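Local coordinates for protein putative O-acetylhomoserine (Thiol)-lyase (Campylobacter jejuni, PDB 4OC9) that probably uses pyridoxal 5'-phosphate to make homocysteine from O-acetylhomoserine and sulfide, at residues D[295-306]-D[404-415]. Numbering follows the deposited sequence.
Sequences KHSQNAEKVANF and LSIGLENSDDLI
With CG beside the backbone N (chi1 -74°), the ring of His296 leans over to Ile406, and its ND1 donates to Ile406 O at 2.8 Å, nearly straight and in the plane of both ring and carbonyl. The same rotation in Asn299 (chi1 -76°) lays its amide against the loop after the strand: ND2 gives a hydrogen bond to Gly407 O at 3.0 Å and a weak, bent one to Glu409 O, two carbonyls tied to one nitrogen. Leu408 CD2 sits 3.6 Å from the His296 ring centroid, a CH-pi contact over one face, while Tyr207 meets that ring edge-to-face. Lys295, kinked along its chain, reaches Leu408 O with NZ at 3.2 Å, from above the carbonyl plane. In the C-terminal domain of this fold type I PLP enzyme, helix 276-309 packs on the link from strand 401-405, in the five-stranded sheet, to helix 411-422. Asn410 N-caps the latter helix, and the Glu409 carboxylate hydrogen-bonds Ser374 of its own chain and His12 of a second subunit. Beside the Asn299 amide, Ile406 CG2 packs on Asn299 CB at 3.4 Å; farther along, Ile406 CD1 meets Val303 CG1 tip to tip. Ile415 CG2 lies over the face of the Phe306 ring, 3.6 Å from its centroid.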
loop_
_atom_site.group_PDB
_atom_site.type_symbol
_atom_site.label_atom_id
_atom_site.label_comp_id
_atom_site.label_asym_id
_atom_site.label_seq_id
_atom_site.Cartn_x
_atom_site.Cartn_y
_atom_site.Cartn_z
ATOM N N LYS D 295 -17.429 -13.537 16.766
ATOM C CA LYS D 295 -16.791 -14.844 16.597
ATOM C C LYS D 295 -15.660 -14.962 17.625
ATOM O O LYS D 295 -15.455 -16.004 18.242
ATOM C CB LYS D 295 -16.205 -15.019 15.196
ATOM C CG LYS D 295 -15.574 -16.385 14.955
ATOM C CD LYS D 295 -16.629 -17.474 14.956
ATOM C CE LYS D 295 -16.064 -18.887 14.750
ATOM N NZ LYS D 295 -15.364 -19.164 13.469
ATOM N N HIS D 296 -14.863 -13.911 17.748
ATOM C CA HIS D 296 -13.790 -13.950 18.711
ATOM C C HIS D 296 -14.369 -14.311 20.079
ATOM O O HIS D 296 -13.778 -15.118 20.813
ATOM C CB HIS D 296 -13.068 -12.611 18.882
ATOM C CG HIS D 296 -12.153 -12.218 17.764
ATOM N ND1 HIS D 296 -10.886 -12.750 17.631
ATOM C CD2 HIS D 296 -12.228 -11.210 16.872
ATOM C CE1 HIS D 296 -10.274 -12.171 16.627
ATOM N NE2 HIS D 296 -11.072 -11.239 16.141
ATOM N N SER D 297 -15.480 -13.664 20.419
ATOM C CA SER D 297 -16.139 -13.864 21.720
ATOM C C SER D 297 -16.694 -15.256 21.895
ATOM O O SER D 297 -16.503 -15.881 22.915
ATOM C CB SER D 297 -17.212 -12.794 21.940
ATOM O OG SER D 297 -16.629 -11.486 21.987
ATOM N N GLN D 298 -17.408 -15.723 20.901
ATOM C CA GLN D 298 -17.975 -17.067 20.944
ATOM C C GLN D 298 -16.836 -18.107 21.101
ATOM O O GLN D 298 -16.947 -19.025 21.915
ATOM C CB GLN D 298 -18.781 -17.341 19.669
ATOM C CG GLN D 298 -20.020 -16.466 19.532
ATOM C CD GLN D 298 -20.644 -16.503 18.128
ATOM O OE1 GLN D 298 -19.949 -16.687 17.121
ATOM N NE2 GLN D 298 -21.945 -16.245 18.056
ATOM N N ASN D 299 -15.775 -17.980 20.300
ATOM C CA ASN D 299 -14.662 -18.901 20.424
ATOM C C ASN D 299 -14.012 -18.830 21.795
ATOM O O ASN D 299 -13.728 -19.855 22.400
ATOM C CB ASN D 299 -13.583 -18.654 19.388
ATOM C CG ASN D 299 -13.948 -19.158 18.001
ATOM O OD1 ASN D 299 -14.882 -19.912 17.835
ATOM N ND2 ASN D 299 -13.151 -18.778 17.007
ATOM N N ALA D 300 -13.782 -17.620 22.295
ATOM C CA ALA D 300 -13.151 -17.465 23.594
ATOM C C ALA D 300 -13.913 -18.157 24.690
ATOM O O ALA D 300 -13.324 -18.796 25.581
ATOM C CB ALA D 300 -12.986 -15.995 23.935
ATOM N N GLU D 301 -15.235 -18.031 24.642
ATOM C CA GLU D 301 -16.085 -18.643 25.656
ATOM C C GLU D 301 -15.964 -20.157 25.656
ATOM O O GLU D 301 -15.832 -20.750 26.719
ATOM C CB GLU D 301 -17.513 -18.191 25.504
ATOM C CG GLU D 301 -18.402 -18.628 26.650
ATOM C CD GLU D 301 -19.728 -17.796 26.591
ATOM O OE1 GLU D 301 -20.880 -18.173 26.987
ATOM O OE2 GLU D 301 -19.580 -16.634 26.120
ATOM N N LYS D 302 -15.964 -20.768 24.478
ATOM C CA LYS D 302 -15.824 -22.220 24.374
ATOM C C LYS D 302 -14.469 -22.692 24.859
ATOM O O LYS D 302 -14.382 -23.685 25.591
ATOM C CB LYS D 302 -16.042 -22.666 23.002
ATOM C CG LYS D 302 -17.463 -22.427 22.550
ATOM C CD LYS D 302 -17.616 -22.751 21.075
ATOM C CE LYS D 302 -19.028 -22.474 20.604
ATOM N NZ LYS D 302 -19.094 -22.703 19.140
ATOM N N VAL D 303 -13.425 -21.952 24.523
ATOM C CA VAL D 303 -12.085 -22.281 24.972
ATOM C C VAL D 303 -12.044 -22.102 26.502
ATOM O O VAL D 303 -11.461 -22.918 27.217
ATOM C CB VAL D 303 -11.012 -21.387 24.306
ATOM C CG1 VAL D 303 -9.642 -21.573 24.928
ATOM C CG2 VAL D 303 -10.953 -21.661 22.818
ATOM N N ALA D 304 -12.655 -21.047 27.009
ATOM C CA ALA D 304 -12.657 -20.811 28.446
ATOM C C ALA D 304 -13.335 -21.954 29.200
ATOM O O ALA D 304 -12.805 -22.453 30.195
ATOM C CB ALA D 304 -13.347 -19.499 28.757
ATOM N N ASN D 305 -14.499 -22.365 28.723
ATOM C CA ASN D 305 -15.233 -23.474 29.348
ATOM C C ASN D 305 -14.418 -24.773 29.345
ATOM O O ASN D 305 -14.444 -25.545 30.297
ATOM C CB ASN D 305 -16.601 -23.691 28.678
ATOM C CG ASN D 305 -17.552 -22.542 28.920
ATOM O OD1 ASN D 305 -17.400 -21.792 29.888
ATOM N ND2 ASN D 305 -18.564 -22.422 28.081
ATOM N N PHE D 306 -13.727 -25.021 28.233
ATOM C CA PHE D 306 -12.882 -26.206 28.084
ATOM C C PHE D 306 -11.738 -26.162 29.073
ATOM O O PHE D 306 -11.472 -27.142 29.745
ATOM C CB PHE D 306 -12.333 -26.304 26.659
ATOM C CG PHE D 306 -11.136 -27.206 26.541
ATOM C CD1 PHE D 306 -11.263 -28.573 26.477
ATOM C CD2 PHE D 306 -9.895 -26.666 26.491
ATOM C CE1 PHE D 306 -10.149 -29.377 26.379
ATOM C CE2 PHE D 306 -8.772 -27.459 26.383
ATOM C CZ PHE D 306 -8.899 -28.817 26.353
ATOM N N LEU D 404 -3.912 -15.895 26.304
ATOM C CA LEU D 404 -4.288 -16.298 24.987
ATOM C C LEU D 404 -5.096 -15.236 24.300
ATOM O O LEU D 404 -5.865 -14.547 24.925
ATOM C CB LEU D 404 -5.204 -17.535 25.009
ATOM C CG LEU D 404 -4.727 -18.839 25.642
ATOM C CD1 LEU D 404 -5.792 -19.869 25.411
ATOM C CD2 LEU D 404 -3.408 -19.304 25.030
ATOM N N SER D 405 -4.897 -15.103 22.998
ATOM C CA SER D 405 -5.663 -14.173 22.191
ATOM C C SER D 405 -6.431 -15.150 21.275
ATOM O O SER D 405 -5.830 -15.790 20.393
ATOM C CB SER D 405 -4.809 -13.239 21.359
ATOM O OG SER D 405 -5.661 -12.447 20.539
ATOM N N ILE D 406 -7.738 -15.238 21.470
ATOM C CA ILE D 406 -8.541 -16.153 20.703
ATOM C C ILE D 406 -8.902 -15.597 19.341
ATOM O O ILE D 406 -9.494 -14.524 19.224
ATOM C CB ILE D 406 -9.803 -16.577 21.457
ATOM C CG1 ILE D 406 -9.465 -17.074 22.865
ATOM C CG2 ILE D 406 -10.551 -17.657 20.670
ATOM C CD1 ILE D 406 -8.534 -18.260 22.920
ATOM N N GLY D 407 -8.530 -16.350 18.310
ATOM C CA GLY D 407 -8.756 -15.958 16.926
ATOM C C GLY D 407 -10.079 -16.347 16.331
ATOM O O GLY D 407 -11.030 -16.616 17.057
ATOM N N LEU D 408 -10.126 -16.385 15.005
ATOM C CA LEU D 408 -11.359 -16.709 14.275
ATOM C C LEU D 408 -11.383 -18.131 13.746
ATOM O O LEU D 408 -12.276 -18.466 12.996
ATOM C CB LEU D 408 -11.542 -15.748 13.107
ATOM C CG LEU D 408 -11.592 -14.246 13.436
ATOM C CD1 LEU D 408 -11.700 -13.463 12.142
ATOM C CD2 LEU D 408 -12.745 -13.926 14.354
ATOM N N GLU D 409 -10.395 -18.951 14.127
ATOM C CA GLU D 409 -10.356 -20.332 13.662
ATOM C C GLU D 409 -11.550 -21.145 14.222
ATOM O O GLU D 409 -12.314 -20.669 15.069
ATOM C CB GLU D 409 -9.096 -21.104 14.089
ATOM C CG GLU D 409 -7.721 -20.549 13.754
ATOM C CD GLU D 409 -7.193 -19.487 14.715
ATOM O OE1 GLU D 409 -7.905 -18.984 15.601
ATOM O OE2 GLU D 409 -5.990 -19.185 14.616
ATOM N N ASN D 410 -11.706 -22.371 13.741
ATOM C CA ASN D 410 -12.774 -23.243 14.229
ATOM C C ASN D 410 -12.459 -23.639 15.690
ATOM O O ASN D 410 -11.359 -24.062 15.986
ATOM C CB ASN D 410 -12.917 -24.449 13.318
ATOM C CG ASN D 410 -13.920 -25.436 13.836
ATOM O OD1 ASN D 410 -13.697 -26.071 14.857
ATOM N ND2 ASN D 410 -14.966 -25.666 13.071
ATOM N N SER D 411 -13.425 -23.455 16.585
ATOM C CA SER D 411 -13.235 -23.748 18.007
ATOM C C SER D 411 -12.785 -25.176 18.326
ATOM O O SER D 411 -11.999 -25.377 19.234
ATOM C CB SER D 411 -14.485 -23.358 18.814
ATOM O OG SER D 411 -15.666 -24.038 18.357
ATOM N N ASP D 412 -13.291 -26.159 17.611
ATOM C CA ASP D 412 -12.880 -27.531 17.866
ATOM C C ASP D 412 -11.404 -27.671 17.570
ATOM O O ASP D 412 -10.686 -28.347 18.314
ATOM C CB ASP D 412 -13.703 -28.534 17.077
ATOM C CG ASP D 412 -15.130 -28.627 17.566
ATOM O OD1 ASP D 412 -15.402 -28.289 18.748
ATOM O OD2 ASP D 412 -15.993 -29.068 16.783
ATOM N N ASP D 413 -10.952 -27.058 16.473
ATOM C CA ASP D 413 -9.524 -27.094 16.102
ATOM C C ASP D 413 -8.671 -26.405 17.164
ATOM O O ASP D 413 -7.612 -26.899 17.535
ATOM C CB ASP D 413 -9.289 -26.396 14.778
ATOM C CG ASP D 413 -9.863 -27.130 13.624
ATOM O OD1 ASP D 413 -10.126 -28.339 13.747
ATOM O OD2 ASP D 413 -10.037 -26.514 12.557
ATOM N N LEU D 414 -9.157 -25.280 17.673
ATOM C CA LEU D 414 -8.433 -24.562 18.705
ATOM C C LEU D 414 -8.339 -25.366 20.003
ATOM O O LEU D 414 -7.281 -25.445 20.629
ATOM C CB LEU D 414 -9.078 -23.197 18.979
ATOM C CG LEU D 414 -9.035 -22.211 17.823
ATOM C CD1 LEU D 414 -9.692 -20.920 18.274
ATOM C CD2 LEU D 414 -7.596 -21.945 17.388
ATOM N N ILE D 415 -9.474 -25.937 20.407
ATOM C CA ILE D 415 -9.550 -26.733 21.636
ATOM C C ILE D 415 -8.624 -27.915 21.507
ATOM O O ILE D 415 -7.854 -28.191 22.402
ATOM C CB ILE D 415 -10.985 -27.153 21.901
ATOM C CG1 ILE D 415 -11.778 -25.935 22.386
ATOM C CG2 ILE D 415 -11.016 -28.204 22.991
ATOM C CD1 ILE D 415 -13.261 -26.165 22.554
#